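Local coordinates for protein soluble lytic murein transglycosylase (Pseudomonas aeruginosa, PDB 5OHU) that turns over peptidoglycan by both exolytic and endolytic cleavage, as a lytic transglycosylase that probably acts on the glycosidic bonds of the glycan strands, at residues D91-G96 and T410-E415; E254-L259 and R279-S284. One frame throughout, in Å; residues are numbered along the deposited sequence. Where two conformers were deposited one is given.

Contact 1 of 2, residues D91-G96 and T410-E415; sequences DLPQIG and TRRAME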
ATOM      1  N   ASP A  91     -25.787   4.784  -1.234  1.00 28.84           N
ATOM      2  CA  ASP A  91     -24.816   4.572  -0.170  1.00 35.39           C
ATOM      3  C   ASP A  91     -24.466   3.108   0.042  1.00 28.41           C
ATOM      4  O   ASP A  91     -23.552   2.820   0.823  1.00 34.30           O
ATOM      5  CB  ASP A  91     -25.339   5.153   1.149  1.00 29.84           C
ATOM      6  CG  ASP A  91     -26.566   4.424   1.649  1.00 38.89           C
ATOM      7  OD1 ASP A  91     -27.427   4.070   0.806  1.00 41.59           O
ATOM      8  OD2 ASP A  91     -26.670   4.197   2.876  1.00 44.99           O
ATOM      9  N   LEU A  92     -25.169   2.186  -0.604  1.00 26.52           N
ATOM     10  CA  LEU A  92     -24.811   0.781  -0.489  1.00 26.21           C
ATOM     11  C   LEU A  92     -23.381   0.570  -0.980  1.00 28.37           C
ATOM     12  O   LEU A  92     -22.983   1.137  -2.009  1.00 22.75           O
ATOM     13  CB  LEU A  92     -25.769  -0.100  -1.285  1.00 23.70           C
ATOM     14  CG  LEU A  92     -27.182  -0.227  -0.716  1.00 37.34           C
ATOM     15  CD1 LEU A  92     -28.001  -1.225  -1.526  1.00 28.83           C
ATOM     16  CD2 LEU A  92     -27.118  -0.631   0.746  1.00 36.56           C
ATOM     17  N   PRO A  93     -22.575  -0.216  -0.258  1.00 33.26           N
ATOM     18  CA  PRO A  93     -21.185  -0.438  -0.699  1.00 27.52           C
ATOM     19  C   PRO A  93     -21.095  -1.007  -2.098  1.00 23.58           C
ATOM     20  O   PRO A  93     -20.153  -0.683  -2.832  1.00 23.53           O
ATOM     21  CB  PRO A  93     -20.633  -1.431   0.340  1.00 26.29           C
ATOM     22  CG  PRO A  93     -21.544  -1.283   1.541  1.00 28.06           C
ATOM     23  CD  PRO A  93     -22.911  -0.980   0.958  1.00 27.02           C
ATOM     24  N   GLN A  94     -22.055  -1.839  -2.495  1.00 23.87           N
ATOM     25  CA  GLN A  94     -21.997  -2.551  -3.765  1.00 30.36           C
ATOM     26  C   GLN A  94     -22.725  -1.831  -4.899  1.00 31.56           C
ATOM     27  O   GLN A  94     -22.840  -2.392  -5.993  1.00 25.91           O
ATOM     28  CB  GLN A  94     -22.566  -3.965  -3.597  1.00 24.50           C
ATOM     29  CG  GLN A  94     -24.063  -4.023  -3.380  1.00 32.11           C
ATOM     30  CD  GLN A  94     -24.463  -3.877  -1.916  1.00 41.10           C
ATOM     31  OE1 GLN A  94     -23.763  -3.246  -1.124  1.00 39.81           O
ATOM     32  NE2 GLN A  94     -25.584  -4.487  -1.551  1.00 42.58           N
ATOM     33  N   ILE A  95     -23.206  -0.602  -4.672  1.00 25.67           N
ATOM     34  CA  ILE A  95     -24.024   0.073  -5.672  1.00 19.08           C
ATOM     35  C   ILE A  95     -23.263   0.289  -6.974  1.00 25.80           C
ATOM     36  O   ILE A  95     -23.880   0.408  -8.036  1.00 26.14           O
ATOM     37  CB  ILE A  95     -24.562   1.413  -5.115  1.00 24.67           C
ATOM     38  CG1 ILE A  95     -25.835   1.804  -5.848  1.00 30.40           C
ATOM     39  CG2 ILE A  95     -23.553   2.534  -5.287  1.00 23.25           C
ATOM     40  CD1 ILE A  95     -26.959   0.823  -5.635  1.00 32.30           C
ATOM     41  N   GLY A  96     -21.929   0.334  -6.932  1.00 26.24           N
ATOM     42  CA  GLY A  96     -21.174   0.477  -8.164  1.00 22.61           C
ATOM     43  C   GLY A  96     -21.314  -0.706  -9.110  1.00 23.14           C
ATOM     44  O   GLY A  96     -21.291  -0.534 -10.335  1.00 17.28           O
ATOM     45  N   THR A 410     -24.066   2.862   9.233  1.00 33.54           N
ATOM     46  CA  THR A 410     -23.752   2.407  10.585  1.00 36.20           C
ATOM     47  C   THR A 410     -24.792   1.410  11.089  1.00 40.00           C
ATOM     48  O   THR A 410     -24.451   0.321  11.569  1.00 39.04           O
ATOM     49  CB  THR A 410     -23.650   3.619  11.516  1.00 35.88           C
ATOM     50  OG1 THR A 410     -22.581   4.468  11.072  1.00 39.91           O
ATOM     51  CG2 THR A 410     -23.399   3.190  12.953  1.00 31.65           C
ATOM     52  N   ARG A 411     -26.074   1.770  10.979  1.00 45.63           N
ATOM     53  CA  ARG A 411     -27.141   0.863  11.381  1.00 43.93           C
ATOM     54  C   ARG A 411     -27.059  -0.452  10.619  1.00 40.08           C
ATOM     55  O   ARG A 411     -27.197  -1.530  11.207  1.00 42.92           O
ATOM     56  CB  ARG A 411     -28.492   1.537  11.164  1.00 47.37           C
ATOM     57  CG  ARG A 411     -28.741   2.701  12.108  1.00 55.18           C
ATOM     58  CD  ARG A 411     -29.460   3.839  11.409  1.00 64.68           C
ATOM     59  NE  ARG A 411     -30.875   3.545  11.205  1.00 77.45           N
ATOM     60  CZ  ARG A 411     -31.857   3.999  11.978  1.00 78.77           C
ATOM     61  NH1 ARG A 411     -31.585   4.784  13.014  1.00 76.98           N
ATOM     62  NH2 ARG A 411     -33.113   3.672  11.709  1.00 77.79           N
ATOM     63  N   ARG A 412     -26.814  -0.384   9.309  1.00 32.80           N
ATOM     64  CA  ARG A 412     -26.627  -1.608   8.543  1.00 37.04           C
ATOM     65  C   ARG A 412     -25.436  -2.400   9.071  1.00 38.25           C
ATOM     66  O   ARG A 412     -25.512  -3.626   9.211  1.00 43.04           O
ATOM     67  CB  ARG A 412     -26.457  -1.279   7.055  1.00 35.23           C
ATOM     68  CG  ARG A 412     -27.753  -0.790   6.370  1.00 29.06           C
ATOM     69  CD  ARG A 412     -27.706  -0.897   4.828  1.00 24.78           C
ATOM     70  NE  ARG A 412     -26.548  -0.229   4.236  1.00 27.87           N
ATOM     71  CZ  ARG A 412     -26.521   1.055   3.883  1.00 31.58           C
ATOM     72  NH1 ARG A 412     -27.596   1.818   4.057  1.00 31.63           N
ATOM     73  NH2 ARG A 412     -25.417   1.583   3.356  1.00 27.81           N
ATOM     74  N   ALA A 413     -24.334  -1.714   9.394  1.00 33.95           N
ATOM     75  CA  ALA A 413     -23.161  -2.407   9.923  1.00 31.89           C
ATOM     76  C   ALA A 413     -23.446  -3.005  11.299  1.00 41.03           C
ATOM     77  O   ALA A 413     -23.041  -4.142  11.586  1.00 35.95           O
ATOM     78  CB  ALA A 413     -21.968  -1.452   9.982  1.00 27.45           C
ATOM     79  N   MET A 414     -24.145  -2.259  12.160  1.00 40.21           N
ATOM     80  CA  MET A 414     -24.544  -2.793  13.459  1.00 46.23           C
ATOM     81  C   MET A 414     -25.323  -4.091  13.302  1.00 46.45           C
ATOM     82  O   MET A 414     -24.993  -5.109  13.918  1.00 46.88           O
ATOM     83  CB  MET A 414     -25.395  -1.773  14.217  1.00 50.21           C
ATOM     84  CG  MET A 414     -24.683  -0.508  14.639  1.00 56.56           C
ATOM     85  SD  MET A 414     -23.420  -0.844  15.865  1.00 63.78           S
ATOM     86  CE  MET A 414     -22.976   0.821  16.363  1.00 63.50           C
ATOM     87  N   GLU A 415     -26.369  -4.069  12.477  1.00 47.64           N
ATOM     88  CA  GLU A 415     -27.220  -5.244  12.336  1.00 48.42           C
ATOM     89  C   GLU A 415     -26.454  -6.411  11.734  1.00 49.43           C
ATOM     90  O   GLU A 415     -26.619  -7.553  12.171  1.00 56.81           O
ATOM     91  CB  GLU A 415     -28.444  -4.912  11.487  1.00 57.74           C
ATOM     92  CG  GLU A 415     -29.453  -6.031  11.445  1.00 64.27           C
ATOM     93  CD  GLU A 415     -29.933  -6.407  12.828  1.00 72.94           C
ATOM     94  OE1 GLU A 415     -30.235  -5.486  13.619  1.00 72.10           O
ATOM     95  OE2 GLU A 415     -29.990  -7.620  13.127  1.00 75.23           O
TER
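An Arg-Asp salt bridge here joins an early loop of the helical ring characteristic of Slt70-like transglycosylases to a much later helix: Arg412, on helix 408-418 of the L domain, reaches across to Asp91 in the loop leading into helix 95-108. Both terminal nitrogens of the guanidinium converge end-on on a single carboxylate oxygen, with Arg412 NH1 2.8 Å and Arg412 NH2 2.9 Å from Asp91 OD2. That oxygen lies in the guanidinium plane, but the carboxylate is turned almost square to it, the planes being 80° apart. Hence NH1 arrives on the syn side of OD2, tilted 32° out of the carboxylate plane, whereas NH2 comes from well above the same face. The shared acceptor bends both bonds. The arginine chain kinks at chi3 (-54°), which swings its head over Leu92. Leu92 CD2 sits over one guanidinium face, offset toward its rim, 3.6 Å from Arg412 NE, and the two side chains cross at about a right angle. Glu428 of helix 422-433 forms a second salt bridge, to NE, so the buried cation has a carboxylate at its terminal nitrogens and another at NE, which probably balances its charge. Pro60 also touches Arg412. Leu92 opens a type I turn that ends at Ile95, with Gln94 as N-cap of the following helix. The turn is closed by Ile95 N bonding to Leu92 O at 3.2 Å, while Pro93 CD approaches the guanidinium obliquely, 4.3 Å from Arg412 NH2.

Contact 2 of 2, residues E254-L259 and R279-S284; sequences EKALSL and REIGLS
The flat group at this meeting of two consecutive helices is the peptide unit linking Ala256 to Leu257, and one of its faces is covered by the methyl end of Ile281. This methyl sits almost directly above the carbonyl oxygen, Ile281 CD1 lying 3.8 Å from Ala256 O and 3.9 Å from Ala256 C, so the approach is onto the face of the peptide and not at its edge. The helices concerned, 253-263 and 271-287, follow one another in the all-helical ring of the Slt70-like fold; they run in roughly opposite directions and come close where Leu257 and Ile281 have their CA atoms 6.6 Å apart. Ile281 carries the whole contact from its side and spreads two branches over the neighbouring helix. Its longer branch, CG1 and CD1, lies against Ala256, whose CB is 3.9 Å from Ile281 CD1. With chi1 at -68°, CG1 stands beside the backbone N, and the other branch, CG2, is swung round toward Leu257. Because alanine has so short a side chain, the isoleucine methyl reaches as far as the main chain of helix 253-263. The side chains that meet are all apolar, and Ile281 CD1 also rests on peptide surface. Helix 235-251 covers part of the same region: Ala249 touches Ile281, and its carbonyl oxygen accepts a hydrogen bond from Ser284 OG. Leu285, on the same helix as Ile281, also touches Leu257. The backbone itself sets Leu257 CB 4.0 Å from Ile281 CG2. The leucine turns its CG anti to the backbone N (chi1 -177°), and this carries the CD1 branch alongside the isoleucine's shorter branch, Leu257 CD1 lying 4.1 Å from Ile281 CG2.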
ATOM      1  N   GLU A 254      25.314  -2.491 -11.443  1.00 21.66           N
ATOM      2  CA  GLU A 254      26.692  -2.264 -11.874  1.00 25.26           C
ATOM      3  C   GLU A 254      26.859  -2.568 -13.353  1.00 26.15           C
ATOM      4  O   GLU A 254      27.474  -1.779 -14.080  1.00 24.86           O
ATOM      5  CB  GLU A 254      27.679  -3.099 -11.048  1.00 30.13           C
ATOM      6  CG  GLU A 254      27.656  -2.796  -9.548  1.00 46.59           C
ATOM      7  CD  GLU A 254      26.513  -3.499  -8.804  1.00 64.95           C
ATOM      8  OE1 GLU A 254      26.517  -3.465  -7.541  1.00 71.27           O
ATOM      9  OE2 GLU A 254      25.628  -4.106  -9.477  1.00 69.52           O
ATOM     10  N   LYS A 255      26.310  -3.701 -13.820  1.00 11.73           N
ATOM     11  CA  LYS A 255      26.357  -3.990 -15.247  1.00 11.89           C
ATOM     12  C   LYS A 255      25.568  -2.950 -16.041  1.00 16.72           C
ATOM     13  O   LYS A 255      25.996  -2.525 -17.118  1.00 18.00           O
ATOM     14  CB  LYS A 255      25.829  -5.400 -15.528  1.00 16.83           C
ATOM     15  CG  LYS A 255      25.930  -5.794 -16.995  1.00 16.43           C
ATOM     16  CD  LYS A 255      24.875  -6.830 -17.388  1.00 36.98           C
ATOM     17  CE  LYS A 255      25.435  -8.267 -17.513  1.00 30.01           C
ATOM     18  NZ  LYS A 255      26.501  -8.402 -18.549  1.00 36.30           N
ATOM     19  N   ALA A 256      24.424  -2.512 -15.511  1.00 11.77           N
ATOM     20  CA  ALA A 256      23.621  -1.517 -16.202  1.00 11.85           C
ATOM     21  C   ALA A 256      24.377  -0.205 -16.355  1.00 11.96           C
ATOM     22  O   ALA A 256      24.284   0.457 -17.393  1.00 12.19           O
ATOM     23  CB  ALA A 256      22.309  -1.301 -15.448  1.00 11.63           C
ATOM     24  N   LEU A 257      25.123   0.187 -15.325  1.00 11.84           N
ATOM     25  CA  LEU A 257      25.885   1.430 -15.381  1.00 14.82           C
ATOM     26  C   LEU A 257      26.999   1.353 -16.421  1.00 16.14           C
ATOM     27  O   LEU A 257      27.203   2.301 -17.192  1.00 15.04           O
ATOM     28  CB  LEU A 257      26.465   1.755 -13.997  1.00 13.17           C
ATOM     29  CG  LEU A 257      27.225   3.086 -13.919  1.00 17.75           C
ATOM     30  CD1 LEU A 257      26.341   4.196 -14.459  1.00 14.01           C
ATOM     31  CD2 LEU A 257      27.647   3.394 -12.512  1.00 14.26           C
ATOM     32  N   SER A 258      27.740   0.242 -16.452  1.00 13.01           N
ATOM     33  CA  SER A 258      28.760   0.083 -17.487  1.00 18.52           C
ATOM     34  C   SER A 258      28.153   0.213 -18.874  1.00 17.84           C
ATOM     35  O   SER A 258      28.767   0.794 -19.776  1.00 18.31           O
ATOM     36  CB  SER A 258      29.457  -1.274 -17.368  1.00 12.69           C
ATOM     37  OG  SER A 258      30.226  -1.333 -16.200  1.00 40.34           O
ATOM     38  N   LEU A 259      26.955  -0.340 -19.069  1.00 12.81           N
ATOM     39  CA  LEU A 259      26.394  -0.354 -20.414  1.00 16.68           C
ATOM     40  C   LEU A 259      25.863   1.017 -20.795  1.00 13.16           C
ATOM     41  O   LEU A 259      25.991   1.436 -21.957  1.00 15.79           O
ATOM     42  CB  LEU A 259      25.317  -1.424 -20.524  1.00 12.94           C
ATOM     43  CG  LEU A 259      25.935  -2.825 -20.480  1.00 17.88           C
ATOM     44  CD1 LEU A 259      24.832  -3.875 -20.356  1.00 13.61           C
ATOM     45  CD2 LEU A 259      26.752  -3.063 -21.748  1.00 16.78           C
ATOM     46  N   ARG A 279      18.338   7.779 -13.219  1.00 25.72           N
ATOM     47  CA  ARG A 279      17.712   7.766 -11.904  1.00 26.62           C
ATOM     48  C   ARG A 279      17.419   6.342 -11.443  1.00 18.61           C
ATOM     49  O   ARG A 279      17.642   6.015 -10.270  1.00 21.12           O
ATOM     50  CB  ARG A 279      16.458   8.640 -11.912  1.00 26.68           C
ATOM     51  CG  ARG A 279      16.806  10.142 -11.985  1.00 28.25           C
ATOM     52  CD  ARG A 279      15.570  11.052 -11.793  1.00 30.39           C
ATOM     53  NE  ARG A 279      15.832  12.447 -12.155  1.00 37.09           N
ATOM     54  CZ  ARG A 279      14.884  13.371 -12.310  1.00 39.73           C
ATOM     55  NH1 ARG A 279      13.608  13.046 -12.139  1.00 45.67           N
ATOM     56  NH2 ARG A 279      15.203  14.614 -12.652  1.00 26.72           N
ATOM     57  N   GLU A 280      16.988   5.461 -12.348  1.00 16.93           N
ATOM     58  CA  GLU A 280      16.739   4.082 -11.928  1.00 21.08           C
ATOM     59  C   GLU A 280      18.040   3.358 -11.592  1.00 22.04           C
ATOM     60  O   GLU A 280      18.103   2.620 -10.605  1.00 20.07           O
ATOM     61  CB  GLU A 280      15.959   3.317 -12.998  1.00 29.02           C
ATOM     62  CG  GLU A 280      15.493   1.941 -12.537  1.00 53.39           C
ATOM     63  CD  GLU A 280      14.833   1.967 -11.151  1.00 75.94           C
ATOM     64  OE1 GLU A 280      15.419   1.411 -10.191  1.00 83.38           O
ATOM     65  OE2 GLU A 280      13.733   2.548 -11.017  1.00 74.40           O
ATOM     66  N   ILE A 281      19.091   3.557 -12.393  1.00 11.25           N
ATOM     67  CA  ILE A 281      20.390   2.985 -12.055  1.00 11.19           C
ATOM     68  C   ILE A 281      20.919   3.596 -10.756  1.00 22.43           C
ATOM     69  O   ILE A 281      21.399   2.878  -9.867  1.00 13.64           O
ATOM     70  CB  ILE A 281      21.382   3.168 -13.220  1.00 20.17           C
ATOM     71  CG1 ILE A 281      20.953   2.297 -14.413  1.00 17.53           C
ATOM     72  CG2 ILE A 281      22.809   2.813 -12.798  1.00 11.38           C
ATOM     73  CD1 ILE A 281      21.712   2.588 -15.668  1.00 11.78           C
ATOM     74  N   GLY A 282      20.807   4.918 -10.613  1.00 11.17           N
ATOM     75  CA  GLY A 282      21.318   5.563  -9.406  1.00 19.16           C
ATOM     76  C   GLY A 282      20.636   5.051  -8.148  1.00 19.18           C
ATOM     77  O   GLY A 282      21.294   4.724  -7.152  1.00 15.87           O
ATOM     78  N   LEU A 283      19.304   4.960  -8.194  1.00 13.37           N
ATOM     79  CA  LEU A 283      18.542   4.454  -7.059  0.52 13.44           C
ATOM     80  C   LEU A 283      18.921   3.019  -6.727  1.00 13.35           C
ATOM     81  O   LEU A 283      19.081   2.665  -5.555  1.00 19.33           O
ATOM     82  CB  LEU A 283      17.047   4.548  -7.353  0.52 10.83           C
ATOM     83  CG  LEU A 283      16.394   5.909  -7.132  0.52 10.96           C
ATOM     84  CD1 LEU A 283      14.906   5.801  -7.427  0.52 11.03           C
ATOM     85  CD2 LEU A 283      16.626   6.337  -5.687  0.52 10.91           C
ATOM     86  N   SER A 284      19.072   2.172  -7.738  1.00 12.32           N
ATOM     87  CA  SER A 284      19.409   0.790  -7.416  1.00 14.08           C
ATOM     88  C   SER A 284      20.846   0.667  -6.908  1.00 17.35           C
ATOM     89  O   SER A 284      21.127  -0.132  -6.008  1.00 17.57           O
ATOM     90  CB  SER A 284      19.157  -0.109  -8.628  1.00 16.56           C
ATOM     91  OG  SER A 284      19.383  -1.464  -8.289  1.00 44.58           O
TER

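Overall arrangement
The two contacts lie on opposite sides of the chain's centre, 50 Å apart between their centres and about 35 Å between nearest atoms. Contact 2 is local, pairing helices separated by a short stretch of chain within the long helical arc; contact 1 ties the early part of that arc to the L domain more than 300 residues later. Contact 2 lies in the long run of chain between the two segments that contact 1 brings together, one an apolar joint of side chains and the other a charged one. Both are built from helices of the ring and the loops between them, whereas catalysis is expected in the lysozyme-like SLT domain.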